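Local structure of glyoxalase family protein (1ZSW) at residues H245-L257 with Y284-D298. The protein is of unknown function but binds zinc and belongs to the glyoxalase/bleomycin resistance/dioxygenase superfamily, many of whose members are metal-dependent enzymes. Residues are numbered along the deposited sequence; the frame is centred on the assembly and turned at random.
Sequences HHLAIRVKNDAEL and YFRESNGILFEIATD. With ZN (zinc ion), chain B.
His-246 and Glu-294 bind one zinc ion from two neighbouring parallel strands, 245-251 and 292-297, in the mixed sheet characteristic of the vicinal-oxygen-chelate fold. His-246 NE2 lies 2.1 Å from the zinc, and Glu-294 OE1 lies 2.0 Å from it; His-33 supplies the third protein ligand. Glu-294 reaches the metal on an extended chain, CG anti to the backbone N (chi1 177°), and its other oxygen, OE2, is hydrogen-bonded by Ser-282. Besides the metal, two contacts within these segments fix the His-246 ring: its ND1 donates an almost straight, in-plane bond of 2.8 Å to His-245 ND1, and Tyr-284 sets its CE1 edge over the centre of one face in a T-shaped stack, planes at 80°. Between the strands, backbone bonds begin with a weak one from Leu-247 N to Leu-292 O and end with Asp-298 N to Val-251 O. Beyond the zinc end, Arg-250 grips Asp-298 side-on in a salt bridge, NE to OD1 at 2.8 Å and NH2 to OD2 at 2.9 Å, each oxygen met on its syn side but the two planes turned 36° apart. On the face carrying Ile-249, Val-251 and Ile-295 the packing is mainly apolar: Val-251 CG1 presses tightly on Ile-295 CG2 at 3.4 Å, and Leu-257 CD1 reaches the same methyl from helix 254-266. That helix, N-capped by Asn-253, follows strand 244-251, which pairs antiparallel with strand 31-38, while strand 280-286 flanks 292-300 and helix 191-201 touches Phe-293 through Met-194.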
ATOM      1  N   HIS A 245      -0.800  -7.092   5.453  1.00 15.03           N
ATOM      2  CA  HIS A 245      -1.425  -6.885   6.728  1.00 16.15           C
ATOM      3  C   HIS A 245      -2.578  -5.855   6.641  1.00 16.31           C
ATOM      4  O   HIS A 245      -3.641  -6.082   7.173  1.00 16.31           O
ATOM      5  CB  HIS A 245      -0.373  -6.469   7.755  1.00 19.61           C
ATOM      6  CG  HIS A 245      -0.933  -6.234   9.113  1.00 22.23           C
ATOM      7  ND1 HIS A 245      -1.259  -4.973   9.559  1.00 21.56           N
ATOM      8  CD2 HIS A 245      -1.249  -7.087  10.114  1.00 26.45           C
ATOM      9  CE1 HIS A 245      -1.739  -5.056  10.790  1.00 27.34           C
ATOM     10  NE2 HIS A 245      -1.752  -6.328  11.147  1.00 28.08           N
ATOM     11  N   HIS A 246      -2.355  -4.780   5.898  1.00 15.72           N
ATOM     12  CA  HIS A 246      -3.409  -3.747   5.708  1.00 13.64           C
ATOM     13  C   HIS A 246      -3.110  -2.867   4.512  1.00 13.30           C
ATOM     14  O   HIS A 246      -1.974  -2.745   4.070  1.00 14.60           O
ATOM     15  CB  HIS A 246      -3.609  -2.852   6.987  1.00 14.79           C
ATOM     16  CG  HIS A 246      -2.417  -2.031   7.362  1.00 15.69           C
ATOM     17  ND1 HIS A 246      -1.433  -2.497   8.215  1.00 19.78           N
ATOM     18  CD2 HIS A 246      -2.101  -0.744   7.087  1.00 18.03           C
ATOM     19  CE1 HIS A 246      -0.519  -1.549   8.376  1.00 18.59           C
ATOM     20  NE2 HIS A 246      -0.891  -0.482   7.687  1.00 18.73           N
ATOM     21  N   LEU A 247      -4.164  -2.212   4.039  1.00 14.37           N
ATOM     22  CA  LEU A 247      -4.074  -1.207   2.989  1.00 14.21           C
ATOM     23  C   LEU A 247      -4.508   0.111   3.602  1.00 14.61           C
ATOM     24  O   LEU A 247      -5.549   0.147   4.300  1.00 15.99           O
ATOM     25  CB  LEU A 247      -5.035  -1.533   1.831  1.00 15.85           C
ATOM     26  CG  LEU A 247      -5.219  -0.425   0.786  1.00 14.03           C
ATOM     27  CD1 LEU A 247      -3.966  -0.155  -0.010  1.00 15.98           C
ATOM     28  CD2 LEU A 247      -6.381  -0.796  -0.164  1.00 16.83           C
ATOM     29  N   ALA A 248      -3.682   1.143   3.390  1.00 13.86           N
ATOM     30  CA  ALA A 248      -4.022   2.512   3.845  1.00 13.35           C
ATOM     31  C   ALA A 248      -4.416   3.374   2.677  1.00 15.01           C
ATOM     32  O   ALA A 248      -3.776   3.301   1.622  1.00 15.95           O
ATOM     33  CB  ALA A 248      -2.846   3.162   4.580  1.00 14.35           C
ATOM     34  N   ILE A 249      -5.459   4.183   2.888  1.00 16.06           N
ATOM     35  CA  ILE A 249      -5.935   5.147   1.880  1.00 16.50           C
ATOM     36  C   ILE A 249      -5.710   6.561   2.379  1.00 17.20           C
ATOM     37  O   ILE A 249      -5.654   6.774   3.570  1.00 16.01           O
ATOM     38  CB  ILE A 249      -7.413   4.921   1.493  1.00 15.99           C
ATOM     39  CG1 ILE A 249      -8.352   5.178   2.675  1.00 16.78           C
ATOM     40  CG2 ILE A 249      -7.587   3.449   0.975  1.00 17.05           C
ATOM     41  CD1 ILE A 249      -9.895   4.887   2.435  1.00 19.68           C
ATOM     42  N   ARG A 250      -5.617   7.503   1.438  1.00 16.34           N
ATOM     43  CA  ARG A 250      -5.201   8.872   1.730  1.00 15.48           C
ATOM     44  C   ARG A 250      -6.341   9.781   2.094  1.00 17.10           C
ATOM     45  O   ARG A 250      -7.367   9.811   1.397  1.00 19.26           O
ATOM     46  CB  ARG A 250      -4.529   9.516   0.493  1.00 16.92           C
ATOM     47  CG  ARG A 250      -3.233   8.810   0.102  1.00 16.40           C
ATOM     48  CD  ARG A 250      -2.788   9.272  -1.281  1.00 19.80           C
ATOM     49  NE  ARG A 250      -2.627  10.742  -1.328  1.00 21.53           N
ATOM     50  CZ  ARG A 250      -2.510  11.458  -2.445  1.00 27.26           C
ATOM     51  NH1 ARG A 250      -2.506  10.870  -3.647  1.00 20.35           N
ATOM     52  NH2 ARG A 250      -2.402  12.769  -2.347  1.00 25.83           N
ATOM     53  N   VAL A 251      -6.115  10.587   3.142  1.00 17.13           N
ATOM     54  CA  VAL A 251      -6.973  11.772   3.356  1.00 16.97           C
ATOM     55  C   VAL A 251      -6.092  13.015   3.494  1.00 17.98           C
ATOM     56  O   VAL A 251      -4.920  12.909   3.759  1.00 19.34           O
ATOM     57  CB  VAL A 251      -7.941  11.581   4.529  1.00 16.59           C
ATOM     58  CG1 VAL A 251      -8.756  10.300   4.305  1.00 17.40           C
ATOM     59  CG2 VAL A 251      -7.170  11.573   5.849  1.00 19.10           C
ATOM     60  N   LYS A 252      -6.667  14.193   3.249  0.80 18.84           N
ATOM     61  CA  LYS A 252      -5.888  15.422   3.160  0.80 20.40           C
ATOM     62  C   LYS A 252      -5.319  15.898   4.481  0.80 19.59           C
ATOM     63  O   LYS A 252      -4.211  16.403   4.524  0.80 22.65           O
ATOM     64  CB  LYS A 252      -6.747  16.529   2.538  0.80 21.92           C
ATOM     65  CG  LYS A 252      -5.968  17.768   2.211  0.80 23.97           C
ATOM     66  CD  LYS A 252      -6.950  18.810   1.733  0.80 29.21           C
ATOM     67  CE  LYS A 252      -6.226  19.918   1.021  0.80 37.45           C
ATOM     68  NZ  LYS A 252      -7.244  20.880   0.547  0.80 39.64           N
ATOM     69  N   ASN A 253      -6.091  15.774   5.541  1.00 20.81           N
ATOM     70  CA  ASN A 253      -5.737  16.389   6.828  1.00 23.03           C
ATOM     71  C   ASN A 253      -6.512  15.766   7.971  1.00 22.38           C
ATOM     72  O   ASN A 253      -7.321  14.834   7.801  1.00 21.64           O
ATOM     73  CB  ASN A 253      -6.031  17.908   6.773  1.00 22.83           C
ATOM     74  CG  ASN A 253      -7.431  18.188   6.325  1.00 23.07           C
ATOM     75  OD1 ASN A 253      -8.378  17.490   6.710  1.00 24.01           O
ATOM     76  ND2 ASN A 253      -7.592  19.197   5.463  1.00 28.26           N
ATOM     77  N   ASP A 254      -6.261  16.267   9.182  1.00 23.87           N
ATOM     78  CA  ASP A 254      -6.898  15.718  10.367  1.00 25.04           C
ATOM     79  C   ASP A 254      -8.406  15.922  10.383  1.00 24.97           C
ATOM     80  O   ASP A 254      -9.134  15.137  10.983  1.00 24.25           O
ATOM     81  CB  ASP A 254      -6.296  16.349  11.638  1.00 24.82           C
ATOM     82  CG  ASP A 254      -4.879  15.913  11.901  1.00 31.94           C
ATOM     83  OD1 ASP A 254      -4.363  14.998  11.221  1.00 28.20           O
ATOM     84  OD2 ASP A 254      -4.240  16.526  12.789  1.00 31.53           O
ATOM     85  N   ALA A 255      -8.887  16.987   9.727  1.00 25.65           N
ATOM     86  CA  ALA A 255     -10.330  17.229   9.696  1.00 26.22           C
ATOM     87  C   ALA A 255     -11.033  16.165   8.864  1.00 23.37           C
ATOM     88  O   ALA A 255     -12.089  15.661   9.252  1.00 24.16           O
ATOM     89  CB  ALA A 255     -10.650  18.627   9.156  1.00 27.30           C
ATOM     90  N   GLU A 256     -10.429  15.798   7.742  1.00 23.85           N
ATOM     91  CA  GLU A 256     -11.007  14.731   6.916  1.00 20.95           C
ATOM     92  C   GLU A 256     -10.901  13.397   7.653  1.00 20.47           C
ATOM     93  O   GLU A 256     -11.811  12.594   7.589  1.00 19.17           O
ATOM     94  CB  GLU A 256     -10.313  14.667   5.554  1.00 21.21           C
ATOM     95  CG  GLU A 256     -10.657  15.870   4.681  1.00 24.86           C
ATOM     96  CD  GLU A 256     -10.137  15.787   3.266  1.00 28.82           C
ATOM     97  OE1 GLU A 256     -10.267  16.811   2.544  1.00 28.35           O
ATOM     98  OE2 GLU A 256      -9.583  14.737   2.860  1.00 23.53           O
ATOM     99  N   LEU A 257      -9.786  13.175   8.359  1.00 19.53           N
ATOM    100  CA  LEU A 257      -9.644  11.917   9.118  1.00 21.08           C
ATOM    101  C   LEU A 257     -10.764  11.793  10.165  1.00 20.68           C
ATOM    102  O   LEU A 257     -11.407  10.760  10.295  1.00 19.51           O
ATOM    103  CB  LEU A 257      -8.262  11.834   9.763  1.00 20.47           C
ATOM    104  CG  LEU A 257      -7.994  10.571  10.579  1.00 19.71           C
ATOM    105  CD1 LEU A 257      -7.990   9.387   9.619  1.00 19.80           C
ATOM    106  CD2 LEU A 257      -6.621  10.646  11.231  1.00 20.61           C
ATOM    107  N   TYR A 284      -7.562   2.722  12.076  1.00 17.77           N
ATOM    108  CA  TYR A 284      -7.748   1.418  11.433  1.00 16.59           C
ATOM    109  C   TYR A 284      -9.154   0.887  11.686  1.00 18.33           C
ATOM    110  O   TYR A 284      -9.759   1.096  12.737  1.00 19.90           O
ATOM    111  CB  TYR A 284      -6.760   0.395  12.023  1.00 18.08           C
ATOM    112  CG  TYR A 284      -5.296   0.784  11.901  1.00 18.51           C
ATOM    113  CD1 TYR A 284      -4.451   0.206  10.932  1.00 24.06           C
ATOM    114  CD2 TYR A 284      -4.758   1.760  12.761  1.00 22.75           C
ATOM    115  CE1 TYR A 284      -3.089   0.601  10.887  1.00 26.14           C
ATOM    116  CE2 TYR A 284      -3.452   2.162  12.703  1.00 30.23           C
ATOM    117  CZ  TYR A 284      -2.622   1.592  11.771  1.00 28.58           C
ATOM    118  OH  TYR A 284      -1.322   2.076  11.804  1.00 30.09           O
ATOM    119  N   PHE A 285      -9.681   0.127  10.729  1.00 17.43           N
ATOM    120  CA  PHE A 285     -10.947  -0.578  10.950  1.00 17.82           C
ATOM    121  C   PHE A 285     -10.953  -1.791  10.056  1.00 18.93           C
ATOM    122  O   PHE A 285     -10.289  -1.785   8.986  1.00 17.85           O
ATOM    123  CB  PHE A 285     -12.185   0.322  10.673  1.00 19.25           C
ATOM    124  CG  PHE A 285     -12.414   0.627   9.198  1.00 18.63           C
ATOM    125  CD1 PHE A 285     -13.319  -0.127   8.448  1.00 21.86           C
ATOM    126  CD2 PHE A 285     -11.691   1.627   8.574  1.00 18.86           C
ATOM    127  CE1 PHE A 285     -13.503   0.164   7.078  1.00 21.75           C
ATOM    128  CE2 PHE A 285     -11.889   1.925   7.221  1.00 23.91           C
ATOM    129  CZ  PHE A 285     -12.787   1.174   6.490  1.00 21.51           C
ATOM    130  N   ARG A 286     -11.667  -2.827  10.481  1.00 17.47           N
ATOM    131  CA  ARG A 286     -11.858  -4.023   9.641  1.00 19.07           C
ATOM    132  C   ARG A 286     -13.259  -4.004   9.082  1.00 23.77           C
ATOM    133  O   ARG A 286     -14.236  -3.651   9.798  1.00 24.08           O
ATOM    134  CB  ARG A 286     -11.671  -5.284  10.470  1.00 21.30           C
ATOM    135  CG  ARG A 286     -10.290  -5.644  10.661  1.00 26.05           C
ATOM    136  CD  ARG A 286     -10.109  -7.088  11.121  1.00 28.52           C
ATOM    137  NE  ARG A 286      -8.747  -7.197  11.610  1.00 26.92           N
ATOM    138  CZ  ARG A 286      -7.686  -7.574  10.902  1.00 33.10           C
ATOM    139  NH1 ARG A 286      -7.791  -7.943   9.626  1.00 29.65           N
ATOM    140  NH2 ARG A 286      -6.491  -7.588  11.492  1.00 33.54           N
ATOM    141  N   GLU A 287     -13.386  -4.359   7.805  1.00 21.32           N
ATOM    142  CA  GLU A 287     -14.739  -4.433   7.239  1.00 23.13           C
ATOM    143  C   GLU A 287     -15.349  -5.835   7.395  1.00 23.99           C
ATOM    144  O   GLU A 287     -14.767  -6.708   8.031  1.00 23.65           O
ATOM    145  CB  GLU A 287     -14.817  -3.864   5.825  1.00 25.32           C
ATOM    146  CG  GLU A 287     -13.914  -4.479   4.800  1.00 26.27           C
ATOM    147  CD  GLU A 287     -14.316  -5.910   4.477  1.00 26.79           C
ATOM    148  OE1 GLU A 287     -15.341  -6.131   3.763  1.00 25.96           O
ATOM    149  OE2 GLU A 287     -13.601  -6.812   4.964  1.00 24.86           O
ATOM    150  N   SER A 288     -16.522  -6.023   6.792  1.00 26.62           N
ATOM    151  CA  SER A 288     -17.309  -7.236   6.971  1.00 28.27           C
ATOM    152  C   SER A 288     -16.528  -8.538   6.725  1.00 27.91           C
ATOM    153  O   SER A 288     -16.736  -9.522   7.430  1.00 28.71           O
ATOM    154  CB  SER A 288     -18.549  -7.199   6.048  0.70 29.35           C
ATOM    155  OG  SER A 288     -19.110  -5.889   5.969  0.70 29.40           O
ATOM    156  N   ASN A 289     -15.636  -8.533   5.730  1.00 24.80           N
ATOM    157  CA  ASN A 289     -14.875  -9.711   5.356  1.00 23.08           C
ATOM    158  C   ASN A 289     -13.579  -9.827   6.141  1.00 23.91           C
ATOM    159  O   ASN A 289     -12.798 -10.719   5.894  1.00 26.31           O
ATOM    160  CB  ASN A 289     -14.553  -9.679   3.859  1.00 20.77           C
ATOM    161  CG  ASN A 289     -15.805  -9.729   3.006  1.00 21.57           C
ATOM    162  OD1 ASN A 289     -16.272  -8.708   2.501  1.00 24.11           O
ATOM    163  ND2 ASN A 289     -16.362 -10.900   2.878  1.00 20.18           N
ATOM    164  N   GLY A 290     -13.350  -8.922   7.084  1.00 21.99           N
ATOM    165  CA  GLY A 290     -12.152  -9.020   7.903  1.00 22.57           C
ATOM    166  C   GLY A 290     -10.941  -8.312   7.302  1.00 23.60           C
ATOM    167  O   GLY A 290      -9.845  -8.411   7.863  1.00 25.08           O
ATOM    168  N   ILE A 291     -11.114  -7.641   6.156  1.00 18.92           N
ATOM    169  CA  ILE A 291     -10.009  -6.901   5.559  1.00 19.97           C
ATOM    170  C   ILE A 291      -9.678  -5.669   6.445  1.00 18.56           C
ATOM    171  O   ILE A 291     -10.566  -4.905   6.769  1.00 18.85           O
ATOM    172  CB  ILE A 291     -10.363  -6.394   4.144  1.00 20.93           C
ATOM    173  CG1 ILE A 291     -10.770  -7.531   3.177  1.00 27.00           C
ATOM    174  CG2 ILE A 291      -9.217  -5.567   3.566  1.00 20.54           C
ATOM    175  CD1 ILE A 291      -9.692  -8.509   2.893  1.00 26.45           C
ATOM    176  N   LEU A 292      -8.410  -5.457   6.763  1.00 19.27           N
ATOM    177  CA  LEU A 292      -8.009  -4.311   7.606  1.00 16.79           C
ATOM    178  C   LEU A 292      -7.639  -3.158   6.736  1.00 16.82           C
ATOM    179  O   LEU A 292      -6.697  -3.222   5.935  1.00 16.58           O
ATOM    180  CB  LEU A 292      -6.802  -4.696   8.495  1.00 16.73           C
ATOM    181  CG  LEU A 292      -6.312  -3.677   9.522  1.00 18.57           C
ATOM    182  CD1 LEU A 292      -7.398  -3.351  10.521  1.00 19.05           C
ATOM    183  CD2 LEU A 292      -5.113  -4.270  10.263  1.00 17.17           C
ATOM    184  N   PHE A 293      -8.374  -2.067   6.913  1.00 17.07           N
ATOM    185  CA  PHE A 293      -8.088  -0.839   6.222  1.00 16.16           C
ATOM    186  C   PHE A 293      -7.522   0.187   7.201  1.00 16.51           C
ATOM    187  O   PHE A 293      -7.848   0.154   8.414  1.00 17.49           O
ATOM    188  CB  PHE A 293      -9.383  -0.243   5.678  1.00 16.31           C
ATOM    189  CG  PHE A 293      -9.865  -0.863   4.425  1.00 20.96           C
ATOM    190  CD1 PHE A 293     -10.929  -1.709   4.461  1.00 20.89           C
ATOM    191  CD2 PHE A 293      -9.306  -0.530   3.192  1.00 27.67           C
ATOM    192  CE1 PHE A 293     -11.460  -2.264   3.288  1.00 24.29           C
ATOM    193  CE2 PHE A 293      -9.823  -1.103   2.006  1.00 30.72           C
ATOM    194  CZ  PHE A 293     -10.902  -1.990   2.086  1.00 20.96           C
ATOM    195  N   GLU A 294      -6.708   1.088   6.694  1.00 16.09           N
ATOM    196  CA  GLU A 294      -6.241   2.213   7.499  1.00 14.90           C
ATOM    197  C   GLU A 294      -6.567   3.473   6.716  1.00 16.46           C
ATOM    198  O   GLU A 294      -6.486   3.500   5.471  1.00 17.65           O
ATOM    199  CB  GLU A 294      -4.750   2.058   7.725  1.00 14.94           C
ATOM    200  CG  GLU A 294      -4.078   3.222   8.502  1.00 14.57           C
ATOM    201  CD  GLU A 294      -2.575   3.059   8.599  1.00 22.41           C
ATOM    202  OE1 GLU A 294      -2.006   2.172   7.929  1.00 19.94           O
ATOM    203  OE2 GLU A 294      -1.969   3.831   9.381  1.00 27.37           O
ATOM    204  N   ILE A 295      -6.930   4.532   7.433  1.00 17.21           N
ATOM    205  CA  ILE A 295      -7.165   5.823   6.794  1.00 17.21           C
ATOM    206  C   ILE A 295      -6.073   6.749   7.330  1.00 16.55           C
ATOM    207  O   ILE A 295      -5.997   6.937   8.532  1.00 19.14           O
ATOM    208  CB  ILE A 295      -8.570   6.377   7.175  1.00 16.88           C
ATOM    209  CG1 ILE A 295      -9.633   5.311   6.882  1.00 17.66           C
ATOM    210  CG2 ILE A 295      -8.875   7.671   6.383  1.00 18.79           C
ATOM    211  CD1 ILE A 295     -11.084   5.719   7.214  1.00 21.25           C
ATOM    212  N   ALA A 296      -5.232   7.291   6.447  1.00 15.54           N
ATOM    213  CA  ALA A 296      -4.027   8.003   6.876  1.00 16.63           C
ATOM    214  C   ALA A 296      -3.958   9.382   6.246  1.00 18.68           C
ATOM    215  O   ALA A 296      -4.202   9.562   5.035  1.00 18.01           O
ATOM    216  CB  ALA A 296      -2.752   7.219   6.532  1.00 17.86           C
ATOM    217  N   THR A 297      -3.541  10.365   7.049  1.00 17.82           N
ATOM    218  CA  THR A 297      -3.272  11.680   6.454  1.00 18.48           C
ATOM    219  C   THR A 297      -2.030  11.720   5.557  1.00 18.37           C
ATOM    220  O   THR A 297      -1.027  11.017   5.794  1.00 19.77           O
ATOM    221  CB  THR A 297      -3.147  12.773   7.567  1.00 18.22           C
ATOM    222  OG1 THR A 297      -1.978  12.516   8.370  1.00 20.69           O
ATOM    223  CG2 THR A 297      -4.410  12.799   8.443  1.00 19.73           C
ATOM    224  N   ASP A 298      -2.069  12.556   4.528  1.00 19.42           N
ATOM    225  CA  ASP A 298      -0.940  12.717   3.600  1.00 19.95           C
ATOM    226  C   ASP A 298       0.299  13.231   4.297  1.00 21.35           C
ATOM    227  O   ASP A 298       1.408  12.799   4.009  1.00 22.43           O
ATOM    228  CB  ASP A 298      -1.298  13.662   2.439  1.00 21.19           C
ATOM    229  CG  ASP A 298      -2.039  12.963   1.303  1.00 25.84           C
ATOM    230  OD1 ASP A 298      -2.053  11.711   1.225  1.00 26.29           O
ATOM    231  OD2 ASP A 298      -2.583  13.681   0.438  1.00 26.58           O
TER
HETATM  232 ZN    ZN B 315      -0.120   1.434   8.007  1.00 23.99          ZN
HETATM  233  O   HOH W   1      -6.241  -7.540   6.036  1.00 23.84           O
HETATM  234  O   HOH W   2      -4.534  -8.013   8.812  1.00 31.95           O
HETATM  235  O   HOH W   3      -1.886  14.571  10.238  1.00 25.17           O